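Local coordinates for protein shikimate dehydrogenase (Listeria monocytogenes, PDB 3TNL) that probably catalyses the reversible NADPH-linked reduction of 3-dehydroshikimate to shikimate on the pathway to chorismate and the aromatic amino acids, and here holds NAD, at residues Q84-R87 and A88-L91; C170-A173 and A174-G177. One frame throughout, in Å; residues are numbered along the deposited sequence.

Contact 1: Q84-R87 and A88-L91; sequences QGFR and AMNL
With CG anti to the carbonyl carbon in both Phe86 and Leu91 (chi1 -76° and -66°), and the chain reversing between them, a leucine methyl lies over the phenyl ring. They close a Schellman motif at the end of helix 79-88 in the substrate-binding domain; an apolar pairing across the reversing chain is a hallmark of this cap. Leu91 N donates to Phe86 O at 3.2 Å in a fairly straight bond, while Asn90 N reaches Arg87 O at 3.0 Å from well above the carbonyl plane. The two bonds turn the chain sharply, and the positive phi of Asn90 accomplishes the reversal; asparagine tolerates that conformation better than most residues, and its polar side chain suits the solvent-exposed position. Ahead of the cap, Ala88 N and Met89 N still make ordinary helical bonds to Gln84 O and Gly85 O.

Leu91 CD1 sits 3.7 Å from the ring centroid of Phe86, only 14° off the ring normal, a CH-pi contact over the face. Met89 uses the rim instead: its SD lies near the ring plane, 4.0 Å from Phe86 CD1, an edge-on Met-aromatic contact. Thus two residues grip different parts of one ring. Phe86 also meets Trp94 and Ile43, and the second subunit packs here, its Met89 on Phe86 and its Phe72 on Met89, so that the apolar cap contributes to the dimer interface. Arg87 turns its guanidinium group to Tyr107 O and Asp109 instead. Lacking a side chain, Gly85 presents only backbone to the flexible methionine, whose chain runs over the peptide: Met89 CG lies 3.2 Å from Gly85 O, and SD 3.6 Å from the same oxygen.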
loop_
_atom_site.group_PDB
_atom_site.type_symbol
_atom_site.label_atom_id
_atom_site.label_comp_id
_atom_site.label_asym_id
_atom_site.label_seq_id
_atom_site.Cartn_x
_atom_site.Cartn_y
_atom_site.Cartn_z
ATOM N N GLN B 84 -6.105 6.134 -10.727
ATOM C CA GLN B 84 -7.524 5.876 -10.443
ATOM C C GLN B 84 -7.657 4.966 -9.238
ATOM O O GLN B 84 -8.474 5.199 -8.326
ATOM C CB GLN B 84 -8.238 5.272 -11.653
ATOM C CG GLN B 84 -8.345 6.204 -12.831
ATOM C CD GLN B 84 -9.415 5.802 -13.834
ATOM O OE1 GLN B 84 -10.108 4.794 -13.662
ATOM N NE2 GLN B 84 -9.561 6.601 -14.896
ATOM N N GLY B 85 -6.792 3.958 -9.184
ATOM C CA GLY B 85 -6.817 3.017 -8.080
ATOM C C GLY B 85 -6.478 3.692 -6.749
ATOM O O GLY B 85 -7.140 3.461 -5.725
ATOM N N PHE B 86 -5.492 4.596 -6.785
ATOM C CA PHE B 86 -5.102 5.321 -5.569
ATOM C C PHE B 86 -6.228 6.228 -5.096
ATOM O O PHE B 86 -6.450 6.376 -3.917
ATOM C CB PHE B 86 -3.859 6.186 -5.782
ATOM C CG PHE B 86 -2.548 5.425 -5.829
ATOM C CD1 PHE B 86 -2.450 4.068 -5.504
ATOM C CD2 PHE B 86 -1.395 6.113 -6.139
ATOM C CE1 PHE B 86 -1.187 3.408 -5.520
ATOM C CE2 PHE B 86 -0.166 5.508 -6.125
ATOM C CZ PHE B 86 -0.039 4.138 -5.804
ATOM N N ARG B 87 -6.981 6.804 -6.014
ATOM C CA ARG B 87 -8.152 7.603 -5.627
ATOM C C ARG B 87 -9.145 6.697 -4.873
ATOM O O ARG B 87 -9.654 7.033 -3.803
ATOM C CB ARG B 87 -8.867 8.184 -6.842
ATOM C CG ARG B 87 -8.154 9.327 -7.572
ATOM C CD ARG B 87 -8.984 9.778 -8.751
ATOM N NE ARG B 87 -8.373 10.851 -9.530
ATOM C CZ ARG B 87 -8.531 12.152 -9.286
ATOM N NH1 ARG B 87 -7.948 13.048 -10.083
ATOM N NH2 ARG B 87 -9.284 12.568 -8.282
ATOM N N ALA B 88 -9.422 5.530 -5.444
ATOM C CA ALA B 88 -10.397 4.596 -4.869
ATOM C C ALA B 88 -9.950 3.970 -3.575
ATOM O O ALA B 88 -10.789 3.578 -2.772
ATOM C CB ALA B 88 -10.806 3.527 -5.913
ATOM N N MET B 89 -8.632 3.851 -3.383
ATOM C CA MET B 89 -8.039 3.362 -2.129
ATOM C C MET B 89 -7.939 4.462 -1.073
ATOM O O MET B 89 -7.525 4.191 0.049
ATOM C CB MET B 89 -6.619 2.829 -2.380
ATOM C CG MET B 89 -6.540 1.602 -3.246
ATOM S SD MET B 89 -4.909 1.286 -3.951
ATOM C CE MET B 89 -3.934 0.908 -2.502
ATOM N N ASN B 90 -8.260 5.687 -1.470
ATOM C CA ASN B 90 -8.175 6.879 -0.613
ATOM C C ASN B 90 -6.777 7.115 -0.037
ATOM O O ASN B 90 -6.638 7.511 1.115
ATOM C CB ASN B 90 -9.194 6.823 0.538
ATOM C CG ASN B 90 -9.493 8.197 1.116
ATOM O OD1 ASN B 90 -9.456 9.198 0.390
ATOM N ND2 ASN B 90 -9.820 8.254 2.404
ATOM N N LEU B 91 -5.736 6.883 -0.836
ATOM C CA LEU B 91 -4.381 7.180 -0.365
ATOM C C LEU B 91 -4.222 8.666 -0.096
ATOM O O LEU B 91 -4.696 9.510 -0.853
ATOM C CB LEU B 91 -3.308 6.779 -1.369
ATOM C CG LEU B 91 -3.112 5.297 -1.670
ATOM C CD1 LEU B 91 -1.647 5.135 -2.166
ATOM C CD2 LEU B 91 -3.433 4.385 -0.514
#

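Contact 2: C170-A173 and A174-G177; sequences CIQA and ALDG
Gln172 and Asp176, one turn apart near the end of helix 164-175, are tied by a side-chain hydrogen bond, i to i+4, inside the beta-alpha-beta unit of the NAD-binding Rossmann domain. From CB, the glutamine chain starts off anti to its own backbone nitrogen and then folds at chi2 (67°), which turns the amide toward the C-terminal end of the helix, where Asp176 lies. CG is the first atom to meet the aspartate, 3.8 Å from Asp176 OD1, and CD lies as close to that oxygen. At the tip NE2 delivers its N-H to Asp176 OD1 over 2.9 Å. The bond is nearly straight at 170°; it lies in the amide plane and meets the syn side of the carboxylate, though 30° out of its plane. Gln172 also touches Thr139 and Ala114, so a long, flexible amide suits a place between two neighbouring helices.

The backbone beneath is helical up to the cap. Leu175 N bonds to Ile171 O, and Leu175 CG rests 3.4 Å from that same oxygen; in the modelled conformer Ile171 CG2 lies beside Leu175 CD1 at 3.8 Å. Gly177, with positive phi, turns the chain out of the helix in a Schellman motif, its N bonding to Ala174 O at 3.3 Å. Glycine fits because a side chain at these backbone angles would press on the preceding carbonyl. Small Ala173 and Ala174 let Met142 and Ile201 pack close.

An aspartate at the carbonyl-rich end of a helix is probably disfavoured electrostatically: Asp176 OD1 stands 3.1 Å from Gln172 O, another acceptor. The amide N-H probably offsets this, and the helix end may raise the carboxylate's tendency to take up a proton.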
loop_
_atom_site.group_PDB
_atom_site.type_symbol
_atom_site.label_atom_id
_atom_site.label_comp_id
_atom_site.label_asym_id
_atom_site.label_seq_id
_atom_site.Cartn_x
_atom_site.Cartn_y
_atom_site.Cartn_z
ATOM N N CYS B 170 16.113 25.366 -11.803
ATOM C CA CYS B 170 16.105 26.687 -12.472
ATOM C C CYS B 170 14.804 27.443 -12.238
ATOM O O CYS B 170 14.836 28.628 -11.885
ATOM C CB CYS B 170 16.338 26.570 -13.963
ATOM S SG CYS B 170 18.010 26.118 -14.464
ATOM N N ILE B 171 13.675 26.757 -12.443
ATOM C CA ILE B 171 12.354 27.360 -12.265
ATOM C C ILE B 171 12.184 27.799 -10.836
ATOM O O ILE B 171 11.847 28.949 -10.565
ATOM C CB ILE B 171 11.230 26.359 -12.632
ATOM C CG1 ILE B 171 11.242 26.099 -14.130
ATOM C CG2 ILE B 171 9.848 26.898 -12.231
ATOM C CD1 ILE B 171 10.948 27.321 -14.954
ATOM N N GLN B 172 12.458 26.897 -9.913
ATOM C CA GLN B 172 12.277 27.228 -8.469
ATOM C C GLN B 172 13.187 28.392 -8.029
ATOM O O GLN B 172 12.776 29.297 -7.296
ATOM C CB GLN B 172 12.490 26.041 -7.521
ATOM C CG GLN B 172 11.878 26.324 -6.177
ATOM C CD GLN B 172 10.351 26.410 -6.259
ATOM O OE1 GLN B 172 9.697 25.456 -6.677
ATOM N NE2 GLN B 172 9.787 27.560 -5.873
ATOM N N ALA B 173 14.426 28.377 -8.508
ATOM C CA ALA B 173 15.372 29.436 -8.169
ATOM C C ALA B 173 14.809 30.774 -8.655
ATOM O O ALA B 173 14.820 31.750 -7.913
ATOM C CB ALA B 173 16.740 29.162 -8.802
ATOM N N ALA B 174 14.280 30.808 -9.883
ATOM C CA ALA B 174 13.688 32.036 -10.448
ATOM C C ALA B 174 12.465 32.493 -9.643
ATOM O O ALA B 174 12.327 33.691 -9.341
ATOM C CB ALA B 174 13.300 31.832 -11.873
ATOM N N LEU B 175 11.583 31.549 -9.316
ATOM C CA LEU B 175 10.397 31.863 -8.490
ATOM C C LEU B 175 10.805 32.355 -7.102
ATOM O O LEU B 175 10.102 33.190 -6.523
ATOM C CB LEU B 175 9.484 30.628 -8.358
ATOM C CG LEU B 175 8.771 30.188 -9.634
ATOM C CD1 LEU B 175 8.095 28.864 -9.455
ATOM C CD2 LEU B 175 7.764 31.268 -10.137
ATOM N N ASP B 176 11.920 31.879 -6.549
ATOM C CA ASP B 176 12.386 32.256 -5.222
ATOM C C ASP B 176 13.201 33.555 -5.178
ATOM O O ASP B 176 13.647 33.969 -4.113
ATOM C CB ASP B 176 13.251 31.141 -4.628
ATOM C CG ASP B 176 12.460 29.881 -4.292
ATOM O OD1 ASP B 176 11.259 29.784 -4.647
ATOM O OD2 ASP B 176 13.098 28.977 -3.710
ATOM N N GLY B 177 13.488 34.152 -6.314
ATOM C CA GLY B 177 14.194 35.427 -6.301
ATOM C C GLY B 177 15.641 35.481 -6.740
ATOM O O GLY B 177 16.289 36.492 -6.531
#

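Contacts 1 and 2 each finish a helix with a Schellman motif, but in different domains: 84-91 belongs to the substrate-binding domain at the dimer interface, 170-177 to the parallel-sheet nucleotide domain, where the other subunit touches neither segment. Their centres are 33 Å apart and their nearest atoms about 22 Å, so they do not touch. In contact 1 the Phe86 side chain is about 12 Å from that of Ser97, a probable shikimate-binding residue. In contact 2 the Cys170 side chain is about 10 Å from bound NAD, and that of Gln172 about 7 Å from that of Asp137, which probably also binds shikimate.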